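Local coordinates for ribosomal-protein-alanine acetyltransferase (Clostridium acetobutylicum, PDB 3DNS), which probably transfers an acetyl group to the N-terminal alanine of a ribosomal protein, this chain being the N-terminal, GNAT-type part of a longer polypeptide, at residues V70-S78 and G125-S133; G17-T25 and G33-N41. All coordinates share one frame; numbering follows the deposited sequence.

The two contacts illustrate how an acetyltransferase-type fold is assembled around one mixed sheet. Contact 2 comes first along the chain and is local: strands 21-26 and 31-41 pair as a hairpin in the N-terminal half of the sheet. Contact 1 follows and is long-range, with 46 residues between its segments; it joins helix 61-78 to the end of strand 117-127 and the short helix 128-132. Their centres lie about 17 Å apart, yet they meet directly, because F71 CD2 on the helix packs 4.0 Å from I35 CD1 on the hairpin. Helix 61-78, which supplies one side of contact 1, thus also packs on the hairpin of contact 2, on the sheet face that carries I35, linking early strands to the C-terminal end of the domain.

Contact 1 (V70-S78 and G125-S133); sequences VFMEFLFKS and GMDYKNYNS
Y131 lies across helix 70-78 as a knob in the hole formed by M72, E73, F76 and K77. Its CG is anti to the backbone N (chi1 -175°), which carries the ring toward that helix. CB rests over the face of the F76 ring, 4.1 Å from its centroid. Next, CG comes within 3.5 Å of F76 CD2, and the two rings form an offset stack with planes 27° apart. Farther out, CE2 touches M72 CB, while CE1 meets K77 CG. At the tip, Y131 OH donates to E73 OE1, a short 2.5 Å bond that meets the anti lone pair of OE1; this oxygen lies at the ring edge, in its plane, with the carboxylate turned 48° from the ring. The hydroxyl also rests close to E73 CB, the E73 chain bending at chi2 to bring OE1 back.

At its far end F76 CZ abuts M126 O, in the ring plane at 3.4 Å, and the selenium (SE) of M126, a selenomethionine, makes an oblique Met-aromatic contact. Toward solvent, K77 NZ gives Y128 OH a weak hydrogen bond. V84 of strand 83-89 backs M72 and F76. This is helix-on-sheet packing of an alpha/beta GNAT-type fold, closed by a short C-terminal helix.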
ATOM      1  N   VAL A  70       7.326   3.459  17.627  1.00 20.08           N
ATOM      2  CA  VAL A  70       7.710   4.819  17.252  1.00 20.53           C
ATOM      3  C   VAL A  70       6.661   5.838  17.627  1.00 20.46           C
ATOM      4  O   VAL A  70       6.992   6.870  18.243  1.00 20.52           O
ATOM      5  CB  VAL A  70       8.012   4.952  15.701  1.00 20.78           C
ATOM      6  CG1 VAL A  70       8.223   6.394  15.322  1.00 19.85           C
ATOM      7  CG2 VAL A  70       9.299   4.097  15.272  1.00 20.38           C
ATOM      8  N   PHE A  71       5.406   5.558  17.263  1.00 20.60           N
ATOM      9  CA  PHE A  71       4.307   6.505  17.485  1.00 20.35           C
ATOM     10  C   PHE A  71       3.930   6.603  18.966  1.00 20.22           C
ATOM     11  O   PHE A  71       3.618   7.676  19.480  1.00 20.30           O
ATOM     12  CB  PHE A  71       3.123   6.172  16.565  1.00 20.22           C
ATOM     13  CG  PHE A  71       2.244   7.363  16.235  1.00 21.11           C
ATOM     14  CD1 PHE A  71       2.764   8.481  15.585  1.00 21.20           C
ATOM     15  CD2 PHE A  71       0.901   7.379  16.590  1.00 20.98           C
ATOM     16  CE1 PHE A  71       1.948   9.569  15.267  1.00 21.70           C
ATOM     17  CE2 PHE A  71       0.104   8.485  16.317  1.00 20.18           C
ATOM     18  CZ  PHE A  71       0.616   9.569  15.662  1.00 19.61           C
HETATM   19  N   MSE A  72       3.985   5.490  19.692  1.00 21.35           N
HETATM   20  CA  MSE A  72       3.690   5.530  21.136  1.00 21.95           C
HETATM   21  C   MSE A  72       4.722   6.366  21.892  1.00 21.73           C
HETATM   22  O   MSE A  72       4.390   7.144  22.752  1.00 22.08           O
HETATM   23  CB  MSE A  72       3.677   4.103  21.767  1.00 21.92           C
HETATM   24  CG  MSE A  72       2.505   3.162  21.447  1.00 24.15           C
HETATM   25 SE   MSE A  72       0.772   3.994  21.418  0.70 28.55          SE
HETATM   26  CE  MSE A  72       0.863   4.555  19.533  1.00 25.27           C
ATOM     27  N   GLU A  73       5.986   6.171  21.575  1.00 22.37           N
ATOM     28  CA  GLU A  73       7.045   6.969  22.176  1.00 23.02           C
ATOM     29  C   GLU A  73       6.777   8.463  21.972  1.00 23.07           C
ATOM     30  O   GLU A  73       6.899   9.265  22.925  1.00 22.65           O
ATOM     31  CB  GLU A  73       8.438   6.586  21.635  1.00 22.39           C
ATOM     32  CG  GLU A  73       9.644   7.478  22.178  1.00 23.29           C
ATOM     33  CD  GLU A  73      10.039   7.168  23.600  1.00 26.75           C
ATOM     34  OE1 GLU A  73       9.556   6.144  24.146  1.00 29.36           O
ATOM     35  OE2 GLU A  73      10.847   7.939  24.194  1.00 29.65           O
ATOM     36  N   PHE A  74       6.414   8.812  20.747  1.00 23.70           N
ATOM     37  CA  PHE A  74       5.977  10.177  20.399  1.00 23.67           C
ATOM     38  C   PHE A  74       4.800  10.707  21.232  1.00 23.47           C
ATOM     39  O   PHE A  74       4.845  11.807  21.743  1.00 22.86           O
ATOM     40  CB  PHE A  74       5.561  10.220  18.922  1.00 24.11           C
ATOM     41  CG  PHE A  74       5.081  11.610  18.430  1.00 24.38           C
ATOM     42  CD1 PHE A  74       5.926  12.710  18.445  1.00 24.00           C
ATOM     43  CD2 PHE A  74       3.784  11.784  17.960  1.00 25.42           C
ATOM     44  CE1 PHE A  74       5.474  13.939  17.993  1.00 25.62           C
ATOM     45  CE2 PHE A  74       3.322  12.990  17.533  1.00 25.04           C
ATOM     46  CZ  PHE A  74       4.151  14.067  17.544  1.00 24.61           C
ATOM     47  N   LEU A  75       3.725   9.938  21.296  1.00 22.17           N
ATOM     48  CA  LEU A  75       2.520  10.341  22.044  1.00 21.96           C
ATOM     49  C   LEU A  75       2.716  10.416  23.555  1.00 22.04           C
ATOM     50  O   LEU A  75       2.335  11.433  24.203  1.00 23.24           O
ATOM     51  CB  LEU A  75       1.349   9.388  21.691  1.00 22.64           C
ATOM     52  CG  LEU A  75       0.752   9.452  20.238  1.00 20.09           C
ATOM     53  CD1 LEU A  75      -0.407   8.493  20.073  1.00 19.13           C
ATOM     54  CD2 LEU A  75       0.276  10.809  19.823  1.00 16.72           C
ATOM     55  N   PHE A  76       3.295   9.354  24.119  1.00 21.04           N
ATOM     56  CA  PHE A  76       3.547   9.264  25.560  1.00 21.83           C
ATOM     57  C   PHE A  76       4.672  10.150  26.073  1.00 21.35           C
ATOM     58  O   PHE A  76       4.534  10.695  27.150  1.00 21.74           O
ATOM     59  CB  PHE A  76       3.831   7.822  26.010  1.00 21.43           C
ATOM     60  CG  PHE A  76       2.666   6.917  25.852  1.00 23.60           C
ATOM     61  CD1 PHE A  76       1.462   7.189  26.504  1.00 21.88           C
ATOM     62  CD2 PHE A  76       2.742   5.788  25.036  1.00 22.80           C
ATOM     63  CE1 PHE A  76       0.377   6.349  26.372  1.00 22.41           C
ATOM     64  CE2 PHE A  76       1.632   4.921  24.910  1.00 21.61           C
ATOM     65  CZ  PHE A  76       0.460   5.205  25.550  1.00 21.30           C
ATOM     66  N   LYS A  77       5.767  10.274  25.342  1.00 21.33           N
ATOM     67  CA  LYS A  77       6.950  10.894  25.894  1.00 23.54           C
ATOM     68  C   LYS A  77       7.258  12.255  25.351  1.00 23.95           C
ATOM     69  O   LYS A  77       7.960  13.001  25.997  1.00 22.48           O
ATOM     70  CB  LYS A  77       8.175  10.004  25.687  1.00 24.32           C
ATOM     71  CG  LYS A  77       7.887   8.560  26.022  1.00 26.99           C
ATOM     72  CD  LYS A  77       7.920   8.365  27.510  1.00 29.97           C
ATOM     73  CE  LYS A  77       9.295   8.108  27.998  1.00 30.66           C
ATOM     74  NZ  LYS A  77       9.135   7.612  29.388  1.00 33.37           N
ATOM     75  N   SER A  78       6.740  12.572  24.157  1.00 25.78           N
ATOM     76  CA  SER A  78       6.903  13.905  23.546  1.00 25.86           C
ATOM     77  C   SER A  78       5.604  14.687  23.450  1.00 26.25           C
ATOM     78  O   SER A  78       5.645  15.823  23.021  1.00 25.86           O
ATOM     79  CB  SER A  78       7.491  13.764  22.153  1.00 26.10           C
ATOM     80  OG  SER A  78       8.750  13.161  22.248  1.00 27.11           O
ATOM     81  N   GLY A 125      -6.021  -0.579  23.480  1.00 23.01           N
ATOM     82  CA  GLY A 125      -5.670   0.554  24.326  1.00 23.57           C
ATOM     83  C   GLY A 125      -4.373   0.335  25.078  1.00 24.98           C
ATOM     84  O   GLY A 125      -3.981  -0.813  25.330  1.00 25.43           O
HETATM   85  N   MSE A 126      -3.693   1.448  25.389  1.00 25.28           N
HETATM   86  CA  MSE A 126      -2.497   1.431  26.216  1.00 26.55           C
HETATM   87  C   MSE A 126      -2.394   2.745  26.963  1.00 24.81           C
HETATM   88  O   MSE A 126      -2.569   3.808  26.392  1.00 23.57           O
HETATM   89  CB  MSE A 126      -1.238   1.218  25.355  1.00 25.84           C
HETATM   90  CG  MSE A 126       0.042   1.327  26.119  1.00 27.27           C
HETATM   91 SE   MSE A 126       1.638   0.847  25.083  0.70 30.92          SE
HETATM   92  CE  MSE A 126       1.315  -1.055  24.778  1.00 29.91           C
ATOM     93  N   ASP A 127      -2.100   2.660  28.241  1.00 25.51           N
ATOM     94  CA  ASP A 127      -1.806   3.866  29.031  1.00 26.88           C
ATOM     95  C   ASP A 127      -0.308   4.045  29.319  1.00 26.87           C
ATOM     96  O   ASP A 127       0.492   3.126  29.072  1.00 25.96           O
ATOM     97  CB  ASP A 127      -2.713   3.982  30.265  1.00 26.17           C
ATOM     98  CG  ASP A 127      -2.438   2.972  31.298  1.00 28.77           C
ATOM     99  OD1 ASP A 127      -1.374   2.323  31.311  1.00 30.73           O
ATOM    100  OD2 ASP A 127      -3.325   2.814  32.139  1.00 35.10           O
ATOM    101  N   TYR A 128       0.067   5.242  29.790  1.00 28.44           N
ATOM    102  CA  TYR A 128       1.471   5.567  30.085  1.00 29.40           C
ATOM    103  C   TYR A 128       2.082   4.564  31.077  1.00 29.85           C
ATOM    104  O   TYR A 128       3.194   4.062  30.863  1.00 30.89           O
ATOM    105  CB  TYR A 128       1.595   7.010  30.629  1.00 29.69           C
ATOM    106  CG  TYR A 128       2.999   7.546  30.791  1.00 29.30           C
ATOM    107  CD1 TYR A 128       3.567   8.374  29.818  1.00 29.47           C
ATOM    108  CD2 TYR A 128       3.750   7.258  31.936  1.00 31.33           C
ATOM    109  CE1 TYR A 128       4.836   8.883  29.959  1.00 30.94           C
ATOM    110  CE2 TYR A 128       5.048   7.763  32.111  1.00 32.18           C
ATOM    111  CZ  TYR A 128       5.592   8.580  31.115  1.00 32.98           C
ATOM    112  OH  TYR A 128       6.871   9.083  31.268  1.00 32.30           O
ATOM    113  N   LYS A 129       1.372   4.280  32.157  1.00 31.14           N
ATOM    114  CA  LYS A 129       1.844   3.310  33.146  1.00 32.08           C
ATOM    115  C   LYS A 129       2.270   2.008  32.458  1.00 32.92           C
ATOM    116  O   LYS A 129       3.352   1.459  32.718  1.00 32.92           O
ATOM    117  CB  LYS A 129       0.715   2.975  34.076  1.00 32.40           C
ATOM    118  CG  LYS A 129       0.418   4.026  35.085  1.00 34.12           C
ATOM    119  CD  LYS A 129      -0.340   3.454  36.296  1.00 33.82           C
ATOM    120  CE  LYS A 129      -1.867   3.620  36.200  1.00 35.49           C
ATOM    121  NZ  LYS A 129      -2.468   3.724  37.583  1.00 34.42           N
ATOM    122  N   ASN A 130       1.367   1.507  31.614  1.00 33.02           N
ATOM    123  CA  ASN A 130       1.592   0.300  30.785  1.00 33.47           C
ATOM    124  C   ASN A 130       2.850   0.461  29.912  1.00 33.43           C
ATOM    125  O   ASN A 130       3.786  -0.329  30.011  1.00 33.03           O
ATOM    126  CB  ASN A 130       0.348   0.022  29.903  1.00 33.08           C
ATOM    127  CG  ASN A 130       0.448  -1.273  29.101  1.00 34.07           C
ATOM    128  OD1 ASN A 130       1.556  -1.771  28.794  1.00 36.35           O
ATOM    129  ND2 ASN A 130      -0.716  -1.808  28.715  1.00 28.08           N
ATOM    130  N   TYR A 131       2.871   1.520  29.116  1.00 33.67           N
ATOM    131  CA  TYR A 131       3.992   1.832  28.257  1.00 34.54           C
ATOM    132  C   TYR A 131       5.329   1.925  28.974  1.00 35.49           C
ATOM    133  O   TYR A 131       6.321   1.395  28.486  1.00 36.31           O
ATOM    134  CB  TYR A 131       3.751   3.149  27.527  1.00 32.48           C
ATOM    135  CG  TYR A 131       4.831   3.470  26.538  1.00 31.45           C
ATOM    136  CD1 TYR A 131       5.733   4.498  26.768  1.00 30.43           C
ATOM    137  CD2 TYR A 131       4.956   2.743  25.340  1.00 31.27           C
ATOM    138  CE1 TYR A 131       6.748   4.791  25.820  1.00 32.72           C
ATOM    139  CE2 TYR A 131       5.943   3.036  24.399  1.00 30.83           C
ATOM    140  CZ  TYR A 131       6.849   4.051  24.636  1.00 29.69           C
ATOM    141  OH  TYR A 131       7.871   4.316  23.719  1.00 27.23           O
ATOM    142  N   ASN A 132       5.367   2.657  30.077  1.00 37.51           N
ATOM    143  CA  ASN A 132       6.616   2.986  30.761  1.00 39.30           C
ATOM    144  C   ASN A 132       7.141   1.916  31.731  1.00 41.36           C
ATOM    145  O   ASN A 132       8.271   2.033  32.237  1.00 41.14           O
ATOM    146  CB  ASN A 132       6.446   4.316  31.519  1.00 39.21           C
ATOM    147  CG  ASN A 132       7.758   5.088  31.676  1.00 39.16           C
ATOM    148  OD1 ASN A 132       7.904   5.906  32.587  1.00 37.93           O
ATOM    149  ND2 ASN A 132       8.694   4.856  30.777  1.00 37.86           N
ATOM    150  N   SER A 133       6.352   0.874  32.012  1.00 43.99           N
ATOM    151  CA  SER A 133       6.808  -0.136  32.992  1.00 44.80           C
ATOM    152  C   SER A 133       8.017  -0.975  32.478  1.00 47.20           C
ATOM    153  O   SER A 133       8.260  -1.114  31.242  1.00 49.27           O
ATOM    154  CB  SER A 133       5.649  -1.020  33.384  1.00 45.39           C
ATOM    155  OG  SER A 133       5.321  -1.877  32.325  1.00 47.00           O
TER

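Contact 2 (G17-T25 and G33-N41); sequences GVEREYLIT and GRIFIVDLN
Residues Y22 and I35 form a hydrogen-bonded pair at the middle of an antiparallel beta hairpin, strands 21-26 and 31-41, within the sheet of this GNAT-type domain. Y22 N reaches I35 O and I35 N reaches Y22 O, both at 2.8 Å. I24 N binds G33 O at the same length, but the return bond from G33 N to I24 O is weak.

This paired middle is tight on both faces. The one bearing Y22, I24 and I35 is apolar: I24 CD1 packs against I35 CG1 at 3.9 Å, the side chains crossing at about a right angle, and the Y22 ring edge meets I37 CG1 through CE2. F49 of the next strand adjoins I35. The other face is polar but also close-packed. E21 runs alongside F36, its OE1 3.5 Å from F36 CE1, and its OE2 forms a long salt bridge to R34 NE. L23 CD1 lies over one face of the R34 guanidinium, toward its rim; R34 NH2 bonds Y54 OH, and NH1 makes a weak hydrogen bond to K55 O of the second subunit.

The loose, watery end begins at R20, in the type II turn from V18 to E21. R20 O accepts from I37 N. With CG anti to the carbonyl carbon (chi1 -73°) and the chain extended to NE, R20 crosses I37 toward the classic beta bulge at V38 and D39, formed against strand 46-53. L40 CB sits over one face of the R20 guanidinium, offset toward its rim, while a water accepts from R20 NH2 at 2.9 Å and from L40 N at 3.1 Å.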
ATOM      1  N   GLY A  17      -1.536  18.538   3.166  1.00 35.13           N
ATOM      2  CA  GLY A  17      -2.747  19.317   3.096  1.00 35.62           C
ATOM      3  C   GLY A  17      -3.719  19.191   4.250  1.00 36.20           C
ATOM      4  O   GLY A  17      -4.552  20.050   4.467  1.00 35.74           O
ATOM      5  N   VAL A  18      -3.587  18.100   4.988  1.00 36.78           N
ATOM      6  CA  VAL A  18      -4.610  17.570   5.848  1.00 36.59           C
ATOM      7  C   VAL A  18      -4.282  17.461   7.323  1.00 35.89           C
ATOM      8  O   VAL A  18      -3.372  16.791   7.729  1.00 37.63           O
ATOM      9  CB  VAL A  18      -4.937  16.206   5.397  1.00 36.50           C
ATOM     10  CG1 VAL A  18      -6.055  15.680   6.180  1.00 39.03           C
ATOM     11  CG2 VAL A  18      -5.243  16.204   3.953  1.00 37.88           C
ATOM     12  N   GLU A  19      -5.086  18.107   8.120  1.00 34.27           N
ATOM     13  CA  GLU A  19      -5.040  17.996   9.560  1.00 32.95           C
ATOM     14  C   GLU A  19      -5.284  16.578  10.039  1.00 31.92           C
ATOM     15  O   GLU A  19      -6.141  15.895   9.503  1.00 31.33           O
ATOM     16  CB  GLU A  19      -6.161  18.869  10.152  1.00 34.12           C
ATOM     17  CG  GLU A  19      -6.393  18.705  11.657  1.00 35.76           C
ATOM     18  CD  GLU A  19      -5.276  19.319  12.509  1.00 39.75           C
ATOM     19  OE1 GLU A  19      -4.098  18.862  12.409  1.00 43.03           O
ATOM     20  OE2 GLU A  19      -5.597  20.258  13.275  1.00 41.17           O
ATOM     21  N   ARG A  20      -4.560  16.179  11.091  1.00 30.19           N
ATOM     22  CA  ARG A  20      -4.788  14.916  11.807  1.00 28.83           C
ATOM     23  C   ARG A  20      -4.569  13.674  10.952  1.00 27.61           C
ATOM     24  O   ARG A  20      -5.075  12.615  11.278  1.00 26.10           O
ATOM     25  CB  ARG A  20      -6.172  14.884  12.479  1.00 28.98           C
ATOM     26  CG  ARG A  20      -6.289  15.758  13.692  1.00 28.13           C
ATOM     27  CD  ARG A  20      -7.651  15.571  14.326  1.00 29.03           C
ATOM     28  NE  ARG A  20      -7.856  16.456  15.451  1.00 28.83           N
ATOM     29  CZ  ARG A  20      -8.708  16.218  16.448  1.00 28.84           C
ATOM     30  NH1 ARG A  20      -8.804  17.095  17.427  1.00 29.33           N
ATOM     31  NH2 ARG A  20      -9.462  15.115  16.474  1.00 31.37           N
ATOM     32  N   GLU A  21      -3.778  13.800   9.879  1.00 25.89           N
ATOM     33  CA  GLU A  21      -3.474  12.661   9.021  1.00 26.11           C
ATOM     34  C   GLU A  21      -1.956  12.500   8.875  1.00 24.05           C
ATOM     35  O   GLU A  21      -1.203  13.479   8.664  1.00 23.02           O
ATOM     36  CB  GLU A  21      -4.146  12.791   7.665  1.00 24.89           C
ATOM     37  CG  GLU A  21      -4.044  11.546   6.854  1.00 28.49           C
ATOM     38  CD  GLU A  21      -4.690  11.706   5.454  1.00 29.10           C
ATOM     39  OE1 GLU A  21      -5.827  12.215   5.318  1.00 32.54           O
ATOM     40  OE2 GLU A  21      -4.044  11.283   4.501  1.00 32.77           O
ATOM     41  N   TYR A  22      -1.505  11.264   8.985  1.00 22.62           N
ATOM     42  CA  TYR A  22      -0.074  10.980   8.891  1.00 22.69           C
ATOM     43  C   TYR A  22       0.144   9.836   7.969  1.00 22.34           C
ATOM     44  O   TYR A  22      -0.616   8.861   7.989  1.00 23.87           O
ATOM     45  CB  TYR A  22       0.527  10.619  10.248  1.00 22.60           C
ATOM     46  CG  TYR A  22       0.367  11.691  11.254  1.00 21.94           C
ATOM     47  CD1 TYR A  22       1.419  12.498  11.599  1.00 21.77           C
ATOM     48  CD2 TYR A  22      -0.881  11.890  11.883  1.00 22.70           C
ATOM     49  CE1 TYR A  22       1.247  13.516  12.548  1.00 23.09           C
ATOM     50  CE2 TYR A  22      -1.046  12.850  12.789  1.00 23.45           C
ATOM     51  CZ  TYR A  22       0.005  13.677  13.133  1.00 21.45           C
ATOM     52  OH  TYR A  22      -0.249  14.675  14.065  1.00 25.02           O
ATOM     53  N   LEU A  23       1.218   9.934   7.215  1.00 21.34           N
ATOM     54  CA  LEU A  23       1.602   8.954   6.208  1.00 20.51           C
ATOM     55  C   LEU A  23       2.676   8.056   6.802  1.00 19.81           C
ATOM     56  O   LEU A  23       3.708   8.563   7.318  1.00 18.71           O
ATOM     57  CB  LEU A  23       2.168   9.699   5.010  1.00 19.97           C
ATOM     58  CG  LEU A  23       2.592   8.879   3.804  1.00 22.19           C
ATOM     59  CD1 LEU A  23       1.329   8.291   3.111  1.00 26.58           C
ATOM     60  CD2 LEU A  23       3.389   9.778   2.819  1.00 21.49           C
ATOM     61  N   ILE A  24       2.466   6.739   6.704  1.00 18.85           N
ATOM     62  CA  ILE A  24       3.535   5.764   7.058  1.00 18.76           C
ATOM     63  C   ILE A  24       4.189   5.211   5.787  1.00 18.22           C
ATOM     64  O   ILE A  24       3.522   4.716   4.926  1.00 17.46           O
ATOM     65  CB  ILE A  24       2.994   4.544   7.902  1.00 18.26           C
ATOM     66  CG1 ILE A  24       1.961   5.011   8.935  1.00 18.27           C
ATOM     67  CG2 ILE A  24       4.169   3.686   8.466  1.00 17.41           C
ATOM     68  CD1 ILE A  24       1.050   3.894   9.567  1.00 17.11           C
ATOM     69  N   THR A  25       5.511   5.287   5.707  1.00 19.22           N
ATOM     70  CA  THR A  25       6.261   4.737   4.549  1.00 19.13           C
ATOM     71  C   THR A  25       7.447   3.899   5.027  1.00 20.69           C
ATOM     72  O   THR A  25       7.823   3.962   6.226  1.00 20.59           O
ATOM     73  CB  THR A  25       6.795   5.841   3.601  1.00 18.06           C
ATOM     74  OG1 THR A  25       7.663   6.672   4.326  1.00 19.59           O
ATOM     75  CG2 THR A  25       5.668   6.706   3.096  1.00 15.01           C
ATOM     76  N   GLY A  33       0.847   2.601   5.042  1.00 20.64           N
ATOM     77  CA  GLY A  33      -0.475   2.968   5.508  1.00 20.12           C
ATOM     78  C   GLY A  33      -0.561   4.385   6.011  1.00 19.87           C
ATOM     79  O   GLY A  33       0.332   5.245   5.733  1.00 18.76           O
ATOM     80  N   ARG A  34      -1.632   4.647   6.750  1.00 19.51           N
ATOM     81  CA  ARG A  34      -1.874   6.002   7.229  1.00 20.80           C
ATOM     82  C   ARG A  34      -2.455   5.985   8.626  1.00 20.28           C
ATOM     83  O   ARG A  34      -3.052   5.017   9.033  1.00 20.96           O
ATOM     84  CB  ARG A  34      -2.854   6.717   6.308  1.00 21.45           C
ATOM     85  CG  ARG A  34      -2.330   7.036   4.971  1.00 22.56           C
ATOM     86  CD  ARG A  34      -3.416   7.583   4.083  1.00 22.67           C
ATOM     87  NE  ARG A  34      -2.800   8.037   2.836  1.00 26.68           N
ATOM     88  CZ  ARG A  34      -2.386   7.200   1.902  1.00 26.11           C
ATOM     89  NH1 ARG A  34      -1.825   7.655   0.797  1.00 25.26           N
ATOM     90  NH2 ARG A  34      -2.557   5.888   2.076  1.00 27.30           N
ATOM     91  N   ILE A  35      -2.203   7.037   9.372  1.00 20.50           N
ATOM     92  CA  ILE A  35      -2.762   7.194  10.702  1.00 20.90           C
ATOM     93  C   ILE A  35      -3.690   8.372  10.608  1.00 20.99           C
ATOM     94  O   ILE A  35      -3.332   9.383   9.997  1.00 20.25           O
ATOM     95  CB  ILE A  35      -1.644   7.414  11.758  1.00 20.95           C
ATOM     96  CG1 ILE A  35      -0.991   6.069  12.135  1.00 22.93           C
ATOM     97  CG2 ILE A  35      -2.184   8.088  13.024  1.00 19.15           C
ATOM     98  CD1 ILE A  35       0.384   6.245  12.798  1.00 21.48           C
ATOM     99  N   PHE A  36      -4.891   8.230  11.199  1.00 21.19           N
ATOM    100  CA  PHE A  36      -5.880   9.279  11.246  1.00 19.82           C
ATOM    101  C   PHE A  36      -6.240   9.525  12.672  1.00 20.67           C
ATOM    102  O   PHE A  36      -6.767   8.632  13.328  1.00 20.54           O
ATOM    103  CB  PHE A  36      -7.170   8.847  10.491  1.00 20.08           C
ATOM    104  CG  PHE A  36      -6.953   8.534   9.065  1.00 20.76           C
ATOM    105  CD1 PHE A  36      -7.035   9.516   8.097  1.00 24.16           C
ATOM    106  CD2 PHE A  36      -6.599   7.269   8.678  1.00 23.81           C
ATOM    107  CE1 PHE A  36      -6.809   9.222   6.739  1.00 22.16           C
ATOM    108  CE2 PHE A  36      -6.396   6.979   7.353  1.00 21.79           C
ATOM    109  CZ  PHE A  36      -6.496   7.954   6.383  1.00 22.67           C
ATOM    110  N   ILE A  37      -6.016  10.736  13.162  1.00 20.96           N
ATOM    111  CA  ILE A  37      -6.422  11.067  14.545  1.00 21.59           C
ATOM    112  C   ILE A  37      -7.947  11.290  14.570  1.00 21.29           C
ATOM    113  O   ILE A  37      -8.459  12.102  13.835  1.00 20.67           O
ATOM    114  CB  ILE A  37      -5.678  12.291  15.126  1.00 21.39           C
ATOM    115  CG1 ILE A  37      -4.136  12.116  15.012  1.00 23.78           C
ATOM    116  CG2 ILE A  37      -6.105  12.552  16.593  1.00 20.09           C
ATOM    117  CD1 ILE A  37      -3.610  10.983  15.796  1.00 21.11           C
ATOM    118  N   VAL A  38      -8.626  10.547  15.427  1.00 21.12           N
ATOM    119  CA  VAL A  38     -10.089  10.473  15.514  1.00 21.60           C
ATOM    120  C   VAL A  38     -10.544  11.294  16.713  1.00 21.73           C
ATOM    121  O   VAL A  38     -11.482  12.078  16.580  1.00 22.24           O
ATOM    122  CB  VAL A  38     -10.592   8.973  15.473  1.00 22.62           C
ATOM    123  CG1 VAL A  38     -12.034   8.823  15.796  1.00 23.80           C
ATOM    124  CG2 VAL A  38     -10.305   8.358  14.052  1.00 22.06           C
ATOM    125  N   ASP A  39      -9.800  11.249  17.811  1.00 20.72           N
ATOM    126  CA  ASP A  39     -10.171  11.955  19.007  1.00 22.70           C
ATOM    127  C   ASP A  39      -8.893  12.340  19.750  1.00 22.49           C
ATOM    128  O   ASP A  39      -8.008  11.520  19.927  1.00 23.09           O
ATOM    129  CB  ASP A  39     -11.095  11.056  19.871  1.00 22.10           C
ATOM    130  CG  ASP A  39     -11.940  11.819  20.875  1.00 26.11           C
ATOM    131  OD1 ASP A  39     -12.396  12.977  20.619  1.00 27.03           O
ATOM    132  OD2 ASP A  39     -12.218  11.194  21.922  1.00 28.84           O
ATOM    133  N   LEU A  40      -8.817  13.597  20.180  1.00 24.15           N
ATOM    134  CA  LEU A  40      -7.665  14.118  20.905  1.00 24.22           C
ATOM    135  C   LEU A  40      -8.213  15.103  21.897  1.00 25.01           C
ATOM    136  O   LEU A  40      -8.968  16.013  21.533  1.00 25.01           O
ATOM    137  CB  LEU A  40      -6.696  14.804  19.937  1.00 25.13           C
ATOM    138  CG  LEU A  40      -5.412  15.453  20.455  1.00 25.39           C
ATOM    139  CD1 LEU A  40      -4.539  14.353  21.029  1.00 26.20           C
ATOM    140  CD2 LEU A  40      -4.651  16.294  19.368  1.00 23.76           C
ATOM    141  N   ASN A  41      -7.816  14.944  23.141  1.00 24.92           N
ATOM    142  CA  ASN A  41      -8.317  15.807  24.213  1.00 25.17           C
ATOM    143  C   ASN A  41      -7.206  15.999  25.208  1.00 24.75           C
ATOM    144  O   ASN A  41      -6.795  15.060  25.956  1.00 22.04           O
ATOM    145  CB  ASN A  41      -9.522  15.138  24.904  1.00 25.39           C
ATOM    146  CG  ASN A  41     -10.264  16.068  25.812  1.00 25.59           C
ATOM    147  OD1 ASN A  41      -9.703  16.653  26.732  1.00 25.86           O
ATOM    148  ND2 ASN A  41     -11.539  16.196  25.573  1.00 25.99           N
TER
HETATM  149  O   HOH W   1     -10.805  15.584  18.960  1.00 37.59           O
HETATM  150  O   HOH W   2     -10.488  14.131  13.816  1.00 40.53           O
HETATM  151  O   HOH W   3      -8.428  12.236  11.128  1.00 44.02           O